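PDB 2RFB: cytochrome P450 from Picrophilus torridus, which binds heme b and probably acts as a monooxygenase, putting one atom of molecular oxygen into an organic substrate. Local coordinates for residues A[64-69]-A[294-299]; A[224-229]-A[283-288]. All coordinates share one frame; numbering follows the deposited sequence.

Contact 1: A[64-69]-A[294-299]; sequences PYFLPS and MCLGAP. With HEM (protoporphyrin IX containing Fe), chain G.
The F66 ring lies obliquely to what it meets: the carbonyl of L296, the CA of G297 and the heme vinyl carbon CAC all approach it between face and edge. The porphyrin is flanked on its proximal side, where C295 SG ligates HEM FE at 2.3 Å. There G297 CA rests 3.4 Å from HEM C3C, a closeness that suits a residue without a side chain. L296 crosses F66 at about a right angle; its extended first torsion (chi1 178°, CG opposite the backbone N) brings L296 CD1 to 3.8 Å from F66 CB, while CD2 lies near the heme methyl CMD. With an alanine here, a gap would probably open between F66 and that methyl, and the phenyl ring would be held less firmly. On the P68 side, P299 CG lies 3.4 Å from F66 O and meets P68 CG at 3.8 Å. A water donates to L296 O (2.8 Å) and, weakly, to F66 O. The contact thus seats the cysteine ligand loop and the first turn of helix 298-315 on the junction of helices 52-66 and 68-71, while Y65 packs against helix 159-164.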
ATOM      1  N   PRO A  64     -10.214 -12.241  -7.603  1.00 70.02           N
ATOM      2  CA  PRO A  64     -10.569 -11.996  -9.020  1.00 70.47           C
ATOM      3  C   PRO A  64     -10.831 -10.526  -9.380  1.00 70.98           C
ATOM      4  O   PRO A  64     -10.566 -10.121 -10.509  1.00 72.12           O
ATOM      5  CB  PRO A  64     -11.842 -12.830  -9.236  1.00 70.27           C
ATOM      6  CG  PRO A  64     -11.816 -13.871  -8.179  1.00 69.79           C
ATOM      7  CD  PRO A  64     -11.045 -13.298  -6.997  1.00 69.99           C
ATOM      8  N   TYR A  65     -11.326  -9.719  -8.451  1.00 70.61           N
ATOM      9  CA  TYR A  65     -11.642  -8.335  -8.804  1.00 70.24           C
ATOM     10  C   TYR A  65     -10.416  -7.414  -8.773  1.00 70.32           C
ATOM     11  O   TYR A  65     -10.467  -6.287  -9.236  1.00 71.29           O
ATOM     12  CB  TYR A  65     -12.845  -7.827  -7.986  1.00 69.63           C
ATOM     13  CG  TYR A  65     -14.011  -8.817  -8.082  1.00 69.70           C
ATOM     14  CD1 TYR A  65     -14.178  -9.835  -7.128  1.00 68.82           C
ATOM     15  CD2 TYR A  65     -14.906  -8.784  -9.174  1.00 68.54           C
ATOM     16  CE1 TYR A  65     -15.219 -10.759  -7.233  1.00 67.78           C
ATOM     17  CE2 TYR A  65     -15.950  -9.695  -9.284  1.00 67.22           C
ATOM     18  CZ  TYR A  65     -16.104 -10.691  -8.316  1.00 68.88           C
ATOM     19  OH  TYR A  65     -17.154 -11.617  -8.416  1.00 69.12           O
ATOM     20  N   PHE A  66      -9.298  -7.917  -8.265  1.00 70.49           N
ATOM     21  CA  PHE A  66      -8.036  -7.187  -8.289  1.00 69.74           C
ATOM     22  C   PHE A  66      -7.039  -7.602  -9.369  1.00 70.29           C
ATOM     23  O   PHE A  66      -5.985  -7.013  -9.467  1.00 70.94           O
ATOM     24  CB  PHE A  66      -7.396  -7.193  -6.896  1.00 69.00           C
ATOM     25  CG  PHE A  66      -8.057  -6.239  -5.969  1.00 67.76           C
ATOM     26  CD1 PHE A  66      -9.003  -6.683  -5.049  1.00 67.60           C
ATOM     27  CD2 PHE A  66      -7.812  -4.865  -6.079  1.00 64.55           C
ATOM     28  CE1 PHE A  66      -9.683  -5.771  -4.199  1.00 66.37           C
ATOM     29  CE2 PHE A  66      -8.490  -3.945  -5.242  1.00 66.44           C
ATOM     30  CZ  PHE A  66      -9.409  -4.401  -4.284  1.00 65.84           C
ATOM     31  N   LEU A  67      -7.360  -8.599 -10.177  1.00 71.60           N
ATOM     32  CA  LEU A  67      -6.536  -8.942 -11.355  1.00 72.96           C
ATOM     33  C   LEU A  67      -6.366  -7.723 -12.276  1.00 73.50           C
ATOM     34  O   LEU A  67      -7.313  -6.939 -12.453  1.00 73.51           O
ATOM     35  CB  LEU A  67      -7.163 -10.082 -12.168  1.00 72.57           C
ATOM     36  CG  LEU A  67      -7.619 -11.451 -11.614  1.00 74.45           C
ATOM     37  CD1 LEU A  67      -8.179 -12.336 -12.768  1.00 74.38           C
ATOM     38  CD2 LEU A  67      -6.547 -12.233 -10.834  1.00 76.58           C
ATOM     39  N   PRO A  68      -5.173  -7.564 -12.882  1.00 74.04           N
ATOM     40  CA  PRO A  68      -4.929  -6.389 -13.695  1.00 74.86           C
ATOM     41  C   PRO A  68      -5.980  -6.284 -14.754  1.00 76.32           C
ATOM     42  O   PRO A  68      -6.219  -5.198 -15.284  1.00 77.70           O
ATOM     43  CB  PRO A  68      -3.594  -6.688 -14.353  1.00 74.59           C
ATOM     44  CG  PRO A  68      -2.950  -7.613 -13.446  1.00 74.81           C
ATOM     45  CD  PRO A  68      -4.011  -8.458 -12.867  1.00 73.89           C
ATOM     46  N   SER A  69      -6.623  -7.413 -15.038  1.00 76.86           N
ATOM     47  CA  SER A  69      -7.705  -7.466 -15.990  1.00 77.04           C
ATOM     48  C   SER A  69      -8.922  -6.720 -15.488  1.00 77.22           C
ATOM     49  O   SER A  69      -9.449  -5.869 -16.193  1.00 77.99           O
ATOM     50  CB  SER A  69      -8.077  -8.915 -16.275  1.00 77.22           C
ATOM     51  OG  SER A  69      -8.623  -8.995 -17.561  1.00 78.14           O
ATOM     52  N   MET A 294       1.787 -11.334  -1.004  1.00 67.38           N
ATOM     53  CA  MET A 294       2.107 -10.297  -1.972  1.00 68.03           C
ATOM     54  C   MET A 294       0.880  -9.365  -2.155  1.00 66.05           C
ATOM     55  O   MET A 294      -0.246  -9.841  -2.353  1.00 64.92           O
ATOM     56  CB  MET A 294       2.514 -10.911  -3.330  1.00 68.09           C
ATOM     57  CG  MET A 294       3.342  -9.892  -4.090  1.00 70.24           C
ATOM     58  SD  MET A 294       4.259 -10.475  -5.498  1.00 70.78           S
ATOM     59  CE  MET A 294       2.994 -10.982  -6.693  1.00 65.59           C
ATOM     60  N   CYS A 295       1.119  -8.061  -2.105  1.00 65.71           N
ATOM     61  CA  CYS A 295       0.073  -6.998  -2.172  1.00 65.85           C
ATOM     62  C   CYS A 295      -1.083  -7.315  -3.113  1.00 65.99           C
ATOM     63  O   CYS A 295      -0.886  -7.420  -4.320  1.00 66.65           O
ATOM     64  CB  CYS A 295       0.663  -5.643  -2.613  1.00 65.87           C
ATOM     65  SG  CYS A 295      -0.534  -4.253  -2.673  1.00 65.15           S
ATOM     66  N   LEU A 296      -2.263  -7.467  -2.534  1.00 65.71           N
ATOM     67  CA  LEU A 296      -3.476  -7.646  -3.260  1.00 67.63           C
ATOM     68  C   LEU A 296      -3.748  -6.451  -4.184  1.00 68.33           C
ATOM     69  O   LEU A 296      -4.238  -6.649  -5.292  1.00 69.29           O
ATOM     70  CB  LEU A 296      -4.637  -7.853  -2.275  1.00 67.31           C
ATOM     71  CG  LEU A 296      -6.013  -8.021  -2.907  1.00 68.72           C
ATOM     72  CD1 LEU A 296      -5.968  -9.106  -3.959  1.00 68.19           C
ATOM     73  CD2 LEU A 296      -7.078  -8.372  -1.877  1.00 68.25           C
ATOM     74  N   GLY A 297      -3.432  -5.236  -3.745  1.00 68.39           N
ATOM     75  CA  GLY A 297      -3.703  -4.038  -4.551  1.00 69.37           C
ATOM     76  C   GLY A 297      -2.611  -3.585  -5.523  1.00 70.35           C
ATOM     77  O   GLY A 297      -2.681  -2.484  -6.081  1.00 71.38           O
ATOM     78  N   ALA A 298      -1.593  -4.411  -5.741  1.00 70.20           N
ATOM     79  CA  ALA A 298      -0.490  -4.017  -6.612  1.00 69.57           C
ATOM     80  C   ALA A 298      -0.910  -3.557  -8.023  1.00 69.31           C
ATOM     81  O   ALA A 298      -0.401  -2.543  -8.476  1.00 70.36           O
ATOM     82  CB  ALA A 298       0.621  -5.130  -6.671  1.00 68.61           C
ATOM     83  N   PRO A 299      -1.752  -4.335  -8.771  1.00 69.18           N
ATOM     84  CA  PRO A 299      -2.280  -3.819 -10.053  1.00 68.03           C
ATOM     85  C   PRO A 299      -3.045  -2.522  -9.943  1.00 67.93           C
ATOM     86  O   PRO A 299      -2.920  -1.693 -10.813  1.00 69.00           O
ATOM     87  CB  PRO A 299      -3.221  -4.932 -10.535  1.00 66.88           C
ATOM     88  CG  PRO A 299      -2.690  -6.122  -9.929  1.00 68.00           C
ATOM     89  CD  PRO A 299      -2.155  -5.745  -8.578  1.00 68.85           C
TER
HETATM   90  CHA HEM G 410      -0.364  -6.379   1.291  1.00 67.06           C
HETATM   91  CHB HEM G 410       2.817  -2.817   0.072  1.00 69.42           C
HETATM   92  CHC HEM G 410      -0.935  -0.539  -2.226  1.00 68.33           C
HETATM   93  CHD HEM G 410      -4.219  -3.673  -0.429  1.00 66.96           C
HETATM   94  C1A HEM G 410       0.809  -5.624   1.117  1.00 67.66           C
HETATM   95  C2A HEM G 410       2.132  -6.026   1.536  1.00 69.28           C
HETATM   96  C3A HEM G 410       2.991  -5.015   1.182  1.00 68.04           C
HETATM   97  C4A HEM G 410       2.215  -4.022   0.533  1.00 66.90           C
HETATM   98  CMA HEM G 410       4.581  -4.815   1.361  1.00 60.80           C
HETATM   99  CAA HEM G 410       2.464  -7.378   2.257  1.00 66.63           C
HETATM  100  CBA HEM G 410       2.391  -7.261   3.801  1.00 65.95           C
HETATM  101  CGA HEM G 410       2.856  -8.599   4.304  1.00 68.71           C
HETATM  102  O1A HEM G 410       3.439  -9.429   3.513  1.00 68.48           O
HETATM  103  O2A HEM G 410       2.648  -8.838   5.510  1.00 68.71           O
HETATM  104  C1B HEM G 410       2.078  -1.890  -0.690  1.00 69.69           C
HETATM  105  C2B HEM G 410       2.592  -0.778  -1.453  1.00 70.27           C
HETATM  106  C3B HEM G 410       1.488  -0.209  -2.040  1.00 71.29           C
HETATM  107  C4B HEM G 410       0.331  -0.933  -1.676  1.00 69.01           C
HETATM  108  CMB HEM G 410       4.144  -0.419  -1.496  1.00 66.08           C
HETATM  109  CAB HEM G 410       1.148   1.041  -2.993  1.00 71.76           C
HETATM  110  CBB HEM G 410       2.101   1.681  -3.840  1.00 75.81           C
HETATM  111  C1C HEM G 410      -2.217  -1.177  -2.071  1.00 68.52           C
HETATM  112  C2C HEM G 410      -3.565  -0.907  -2.622  1.00 69.16           C
HETATM  113  C3C HEM G 410      -4.418  -1.804  -2.069  1.00 67.58           C
HETATM  114  C4C HEM G 410      -3.692  -2.614  -1.173  1.00 64.98           C
HETATM  115  CMC HEM G 410      -4.090   0.186  -3.660  1.00 64.27           C
HETATM  116  CAC HEM G 410      -5.962  -1.975  -2.360  1.00 68.13           C
HETATM  117  CBC HEM G 410      -6.883  -1.980  -1.379  1.00 71.68           C
HETATM  118  C1D HEM G 410      -3.450  -4.707   0.201  1.00 65.90           C
HETATM  119  C2D HEM G 410      -3.987  -5.875   0.859  1.00 66.09           C
HETATM  120  C3D HEM G 410      -2.765  -6.650   1.387  1.00 67.48           C
HETATM  121  C4D HEM G 410      -1.644  -5.908   0.972  1.00 68.18           C
HETATM  122  CMD HEM G 410      -5.481  -6.280   1.071  1.00 64.98           C
HETATM  123  CAD HEM G 410      -2.625  -7.986   2.193  1.00 66.98           C
HETATM  124  CBD HEM G 410      -2.675  -9.149   1.177  1.00 65.85           C
HETATM  125  CGD HEM G 410      -2.566 -10.462   1.885  1.00 66.13           C
HETATM  126  O1D HEM G 410      -2.166 -10.456   3.093  1.00 69.00           O
HETATM  127  O2D HEM G 410      -2.882 -11.516   1.255  1.00 64.53           O
HETATM  128  NA  HEM G 410       0.890  -4.382   0.480  1.00 66.60           N
HETATM  129  NB  HEM G 410       0.665  -1.978  -0.872  1.00 68.85           N
HETATM  130  NC  HEM G 410      -2.374  -2.253  -1.197  1.00 68.05           N
HETATM  131  ND  HEM G 410      -2.038  -4.757   0.290  1.00 67.06           N
HETATM  132 FE   HEM G 410      -0.758  -3.476  -0.490  1.00 66.12          FE
HETATM  133  O   HOH W   1      -3.863  -8.528  -7.385  1.00 54.87           O

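Contact 2: A[224-229]-A[283-288]; sequences ETLRYY and EMHLAF. With HEM (protoporphyrin IX containing Fe), chain G.
L226 packs against H285, A287 and F288, joining helix 218-228, which carries the ExxR motif of the P450 K helix (E224 and R227), to the segment leading into the cysteine ligand loop. F288 is the phenylalanine that opens the FxxGxxxCxG heme-binding signature. The L226 CB makes a CH-pi contact over one face of the H285 imidazole, 3.8 Å from the ring centroid and 22° off its normal. From the loop, A287 CB comes up against the carbonyl oxygen of L226 at 3.3 Å, an oxygen that also accepts a bond from S230 OG. Farther along the side chain the two methyls divide their work: L226 CD1 meets F288 CE2 obliquely at 3.7 Å, and CD2 reaches the heme vinyl carbon CBB. A chi1 of -70° carries the F288 ring away from its own carbonyl carbon and sets its edge to pyrrole B, with F288 CE1 3.6 Å from HEM C3B. A287 O lies by the methyl CMA of the neighbouring pyrrole.

Outside this apolar layer, R227 CB and CG lie against H285 CB, with R227 CG 3.7 Å from H285 CB and the two side chains crossing at a slant, before the arginine chain bends at chi3 and takes the guanidinium away. Backbone carbonyls and E224 together hold that group: NE bonds to N265 O and NH2 to P274 O, while the E224 carboxylate carbon CD lies in its plane, at its edge. E224 completes with R281 what is probably the Glu-Arg-Arg triad of the family. The E224 OE2 oxygen pairs with R281 NE and accepts from the K278 amide; R227 NH1 reaches E224 OE2 at 2.8 Å in a salt bridge whose hydrogen bond is weak, bent to 127° at the hydrogen.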
ATOM      1  N   GLU A 224      10.544   1.634 -10.763  1.00 65.68           N
ATOM      2  CA  GLU A 224      11.824   2.005 -10.168  1.00 65.42           C
ATOM      3  C   GLU A 224      11.615   2.897  -8.942  1.00 66.07           C
ATOM      4  O   GLU A 224      12.437   2.883  -8.005  1.00 66.56           O
ATOM      5  CB  GLU A 224      12.802   2.590 -11.197  1.00 65.29           C
ATOM      6  CG  GLU A 224      14.159   3.025 -10.637  1.00 65.76           C
ATOM      7  CD  GLU A 224      15.114   1.898 -10.296  1.00 68.30           C
ATOM      8  OE1 GLU A 224      14.688   0.738 -10.079  1.00 71.72           O
ATOM      9  OE2 GLU A 224      16.336   2.159 -10.254  1.00 67.21           O
ATOM     10  N   THR A 225      10.507   3.645  -8.895  1.00 66.18           N
ATOM     11  CA  THR A 225      10.260   4.405  -7.663  1.00 65.99           C
ATOM     12  C   THR A 225      10.006   3.442  -6.493  1.00 65.42           C
ATOM     13  O   THR A 225      10.445   3.692  -5.359  1.00 66.31           O
ATOM     14  CB  THR A 225       9.097   5.440  -7.814  1.00 66.25           C
ATOM     15  OG1 THR A 225       9.341   6.308  -8.951  1.00 67.28           O
ATOM     16  CG2 THR A 225       8.968   6.288  -6.533  1.00 64.62           C
ATOM     17  N   LEU A 226       9.250   2.384  -6.761  1.00 64.61           N
ATOM     18  CA  LEU A 226       8.830   1.392  -5.743  1.00 64.59           C
ATOM     19  C   LEU A 226      10.070   0.795  -5.138  1.00 64.80           C
ATOM     20  O   LEU A 226      10.212   0.646  -3.914  1.00 64.62           O
ATOM     21  CB  LEU A 226       7.949   0.264  -6.371  1.00 63.59           C
ATOM     22  CG  LEU A 226       6.509   0.780  -6.563  1.00 64.52           C
ATOM     23  CD1 LEU A 226       5.748   0.039  -7.610  1.00 63.27           C
ATOM     24  CD2 LEU A 226       5.683   0.860  -5.268  1.00 60.72           C
ATOM     25  N   ARG A 227      10.994   0.495  -6.022  1.00 63.96           N
ATOM     26  CA  ARG A 227      12.268  -0.020  -5.599  1.00 64.93           C
ATOM     27  C   ARG A 227      13.076   1.016  -4.795  1.00 64.67           C
ATOM     28  O   ARG A 227      13.726   0.686  -3.770  1.00 64.80           O
ATOM     29  CB  ARG A 227      13.051  -0.375  -6.839  1.00 63.78           C
ATOM     30  CG  ARG A 227      14.238  -1.212  -6.522  1.00 66.37           C
ATOM     31  CD  ARG A 227      15.290  -1.061  -7.678  1.00 69.34           C
ATOM     32  NE  ARG A 227      16.455  -0.812  -6.917  1.00 72.46           N
ATOM     33  CZ  ARG A 227      17.191   0.273  -6.881  1.00 69.28           C
ATOM     34  NH1 ARG A 227      17.033   1.272  -7.719  1.00 67.85           N
ATOM     35  NH2 ARG A 227      18.176   0.264  -5.995  1.00 73.53           N
ATOM     36  N   TYR A 228      13.058   2.253  -5.272  1.00 63.06           N
ATOM     37  CA  TYR A 228      14.079   3.169  -4.853  1.00 63.84           C
ATOM     38  C   TYR A 228      13.661   3.982  -3.621  1.00 63.98           C
ATOM     39  O   TYR A 228      14.492   4.205  -2.733  1.00 64.04           O
ATOM     40  CB  TYR A 228      14.453   4.011  -6.034  1.00 63.85           C
ATOM     41  CG  TYR A 228      15.524   5.042  -5.893  1.00 64.61           C
ATOM     42  CD1 TYR A 228      16.841   4.729  -6.144  1.00 62.65           C
ATOM     43  CD2 TYR A 228      15.196   6.388  -5.659  1.00 67.67           C
ATOM     44  CE1 TYR A 228      17.838   5.667  -6.040  1.00 65.24           C
ATOM     45  CE2 TYR A 228      16.181   7.373  -5.603  1.00 65.84           C
ATOM     46  CZ  TYR A 228      17.512   7.004  -5.795  1.00 68.53           C
ATOM     47  OH  TYR A 228      18.519   7.965  -5.800  1.00 67.38           O
ATOM     48  N   TYR A 229      12.388   4.387  -3.567  1.00 63.95           N
ATOM     49  CA  TYR A 229      11.786   5.071  -2.402  1.00 63.96           C
ATOM     50  C   TYR A 229      10.512   4.286  -1.962  1.00 64.70           C
ATOM     51  O   TYR A 229       9.363   4.706  -2.208  1.00 63.68           O
ATOM     52  CB  TYR A 229      11.451   6.498  -2.797  1.00 63.20           C
ATOM     53  CG  TYR A 229      12.644   7.417  -2.898  1.00 62.22           C
ATOM     54  CD1 TYR A 229      12.677   8.403  -3.861  1.00 63.75           C
ATOM     55  CD2 TYR A 229      13.741   7.325  -2.013  1.00 63.27           C
ATOM     56  CE1 TYR A 229      13.768   9.299  -3.979  1.00 61.43           C
ATOM     57  CE2 TYR A 229      14.843   8.215  -2.116  1.00 61.66           C
ATOM     58  CZ  TYR A 229      14.826   9.219  -3.112  1.00 63.60           C
ATOM     59  OH  TYR A 229      15.862  10.147  -3.304  1.00 62.74           O
ATOM     60  N   GLU A 283      15.607  -7.259 -12.187  1.00 77.92           N
ATOM     61  CA  GLU A 283      15.241  -8.011 -11.012  1.00 77.19           C
ATOM     62  C   GLU A 283      13.989  -7.375 -10.412  1.00 75.33           C
ATOM     63  O   GLU A 283      13.770  -6.210 -10.604  1.00 74.45           O
ATOM     64  CB  GLU A 283      16.412  -8.101 -10.013  1.00 78.04           C
ATOM     65  CG  GLU A 283      17.618  -8.960 -10.502  1.00 80.32           C
ATOM     66  CD  GLU A 283      17.416 -10.485 -10.317  1.00 85.36           C
ATOM     67  OE1 GLU A 283      16.872 -10.884  -9.244  1.00 87.35           O
ATOM     68  OE2 GLU A 283      17.796 -11.272 -11.242  1.00 83.75           O
ATOM     69  N   MET A 284      13.163  -8.176  -9.753  1.00 73.26           N
ATOM     70  CA  MET A 284      11.962  -7.724  -9.114  1.00 73.41           C
ATOM     71  C   MET A 284      12.348  -7.052  -7.773  1.00 70.58           C
ATOM     72  O   MET A 284      13.219  -7.540  -7.061  1.00 70.16           O
ATOM     73  CB  MET A 284      11.053  -8.929  -8.855  1.00 72.39           C
ATOM     74  CG  MET A 284       9.736  -8.618  -8.084  1.00 76.83           C
ATOM     75  SD  MET A 284       9.060 -10.115  -7.222  1.00 81.83           S
ATOM     76  CE  MET A 284       9.745 -11.350  -8.301  1.00 74.23           C
ATOM     77  N   HIS A 285      11.694  -5.938  -7.451  1.00 67.65           N
ATOM     78  CA  HIS A 285      11.852  -5.296  -6.181  1.00 65.36           C
ATOM     79  C   HIS A 285      10.852  -5.985  -5.231  1.00 64.62           C
ATOM     80  O   HIS A 285       9.934  -6.657  -5.682  1.00 64.66           O
ATOM     81  CB  HIS A 285      11.552  -3.798  -6.318  1.00 64.66           C
ATOM     82  CG  HIS A 285      10.092  -3.510  -6.496  1.00 63.13           C
ATOM     83  ND1 HIS A 285       9.529  -3.201  -7.726  1.00 61.72           N
ATOM     84  CD2 HIS A 285       9.071  -3.549  -5.609  1.00 60.04           C
ATOM     85  CE1 HIS A 285       8.214  -3.115  -7.594  1.00 62.32           C
ATOM     86  NE2 HIS A 285       7.916  -3.278  -6.311  1.00 65.45           N
ATOM     87  N   LEU A 286      11.022  -5.772  -3.929  1.00 63.57           N
ATOM     88  CA  LEU A 286      10.157  -6.302  -2.895  1.00 63.56           C
ATOM     89  C   LEU A 286       9.282  -5.234  -2.208  1.00 64.45           C
ATOM     90  O   LEU A 286       8.785  -5.460  -1.123  1.00 65.33           O
ATOM     91  CB  LEU A 286      11.027  -6.949  -1.826  1.00 63.15           C
ATOM     92  CG  LEU A 286      12.010  -8.001  -2.336  1.00 62.11           C
ATOM     93  CD1 LEU A 286      12.822  -8.579  -1.202  1.00 60.22           C
ATOM     94  CD2 LEU A 286      11.288  -9.078  -3.102  1.00 56.92           C
ATOM     95  N   ALA A 287       9.107  -4.066  -2.815  1.00 65.20           N
ATOM     96  CA  ALA A 287       8.258  -3.002  -2.253  1.00 65.18           C
ATOM     97  C   ALA A 287       6.845  -3.490  -1.932  1.00 65.91           C
ATOM     98  O   ALA A 287       6.258  -3.034  -0.937  1.00 66.45           O
ATOM     99  CB  ALA A 287       8.184  -1.812  -3.204  1.00 64.53           C
ATOM    100  N   PHE A 288       6.318  -4.410  -2.757  1.00 64.70           N
ATOM    101  CA  PHE A 288       5.008  -5.040  -2.552  1.00 64.81           C
ATOM    102  C   PHE A 288       5.115  -6.408  -1.778  1.00 65.68           C
ATOM    103  O   PHE A 288       4.114  -7.175  -1.676  1.00 65.02           O
ATOM    104  CB  PHE A 288       4.336  -5.350  -3.897  1.00 64.02           C
ATOM    105  CG  PHE A 288       3.871  -4.146  -4.683  1.00 64.10           C
ATOM    106  CD1 PHE A 288       3.040  -3.185  -4.119  1.00 65.23           C
ATOM    107  CD2 PHE A 288       4.214  -4.017  -6.019  1.00 64.75           C
ATOM    108  CE1 PHE A 288       2.541  -2.133  -4.870  1.00 65.23           C
ATOM    109  CE2 PHE A 288       3.736  -2.974  -6.779  1.00 65.61           C
ATOM    110  CZ  PHE A 288       2.876  -2.022  -6.201  1.00 64.01           C
TER
HETATM  111  CHA HEM G 410      -0.364  -6.379   1.291  1.00 67.06           C
HETATM  112  CHB HEM G 410       2.817  -2.817   0.072  1.00 69.42           C
HETATM  113  CHC HEM G 410      -0.935  -0.539  -2.226  1.00 68.33           C
HETATM  114  CHD HEM G 410      -4.219  -3.673  -0.429  1.00 66.96           C
HETATM  115  C1A HEM G 410       0.809  -5.624   1.117  1.00 67.66           C
HETATM  116  C2A HEM G 410       2.132  -6.026   1.536  1.00 69.28           C
HETATM  117  C3A HEM G 410       2.991  -5.015   1.182  1.00 68.04           C
HETATM  118  C4A HEM G 410       2.215  -4.022   0.533  1.00 66.90           C
HETATM  119  CMA HEM G 410       4.581  -4.815   1.361  1.00 60.80           C
HETATM  120  CAA HEM G 410       2.464  -7.378   2.257  1.00 66.63           C
HETATM  121  CBA HEM G 410       2.391  -7.261   3.801  1.00 65.95           C
HETATM  122  CGA HEM G 410       2.856  -8.599   4.304  1.00 68.71           C
HETATM  123  O1A HEM G 410       3.439  -9.429   3.513  1.00 68.48           O
HETATM  124  O2A HEM G 410       2.648  -8.838   5.510  1.00 68.71           O
HETATM  125  C1B HEM G 410       2.078  -1.890  -0.690  1.00 69.69           C
HETATM  126  C2B HEM G 410       2.592  -0.778  -1.453  1.00 70.27           C
HETATM  127  C3B HEM G 410       1.488  -0.209  -2.040  1.00 71.29           C
HETATM  128  C4B HEM G 410       0.331  -0.933  -1.676  1.00 69.01           C
HETATM  129  CMB HEM G 410       4.144  -0.419  -1.496  1.00 66.08           C
HETATM  130  CAB HEM G 410       1.148   1.041  -2.993  1.00 71.76           C
HETATM  131  CBB HEM G 410       2.101   1.681  -3.840  1.00 75.81           C
HETATM  132  C1C HEM G 410      -2.217  -1.177  -2.071  1.00 68.52           C
HETATM  133  C2C HEM G 410      -3.565  -0.907  -2.622  1.00 69.16           C
HETATM  134  C3C HEM G 410      -4.418  -1.804  -2.069  1.00 67.58           C
HETATM  135  C4C HEM G 410      -3.692  -2.614  -1.173  1.00 64.98           C
HETATM  136  CMC HEM G 410      -4.090   0.186  -3.660  1.00 64.27           C
HETATM  137  CAC HEM G 410      -5.962  -1.975  -2.360  1.00 68.13           C
HETATM  138  CBC HEM G 410      -6.883  -1.980  -1.379  1.00 71.68           C
HETATM  139  C1D HEM G 410      -3.450  -4.707   0.201  1.00 65.90           C
HETATM  140  C2D HEM G 410      -3.987  -5.875   0.859  1.00 66.09           C
HETATM  141  C3D HEM G 410      -2.765  -6.650   1.387  1.00 67.48           C
HETATM  142  C4D HEM G 410      -1.644  -5.908   0.972  1.00 68.18           C
HETATM  143  CMD HEM G 410      -5.481  -6.280   1.071  1.00 64.98           C
HETATM  144  CAD HEM G 410      -2.625  -7.986   2.193  1.00 66.98           C
HETATM  145  CBD HEM G 410      -2.675  -9.149   1.177  1.00 65.85           C
HETATM  146  CGD HEM G 410      -2.566 -10.462   1.885  1.00 66.13           C
HETATM  147  O1D HEM G 410      -2.166 -10.456   3.093  1.00 69.00           O
HETATM  148  O2D HEM G 410      -2.882 -11.516   1.255  1.00 64.53           O
HETATM  149  NA  HEM G 410       0.890  -4.382   0.480  1.00 66.60           N
HETATM  150  NB  HEM G 410       0.665  -1.978  -0.872  1.00 68.85           N
HETATM  151  NC  HEM G 410      -2.374  -2.253  -1.197  1.00 68.05           N
HETATM  152  ND  HEM G 410      -2.038  -4.757   0.290  1.00 67.06           N
HETATM  153 FE   HEM G 410      -0.758  -3.476  -0.490  1.00 66.12          FE

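How the contacts relate
Contact 2 is nested within the chain loop closed by contact 1, and their centres lie about 17 Å apart, yet the heme and the cysteine ligand loop connect them. F288 is the joint: its carbonyl oxygen probably accepts a hydrogen bond from C295 N, with F288 O 3.2 Å from C295 N, tying the start of the signature to the iron ligand, and F288 CE2 packs 3.8 Å from A298 CB at the start of helix 298-315. Around the porphyrin the two contacts serve different parts: contact 1 supplies the axial sulfur to the iron and meets pyrroles C and D, contact 2 the pyrrole B side with the CMA methyl. H293, R59 and R238 also hydrogen-bond to the heme.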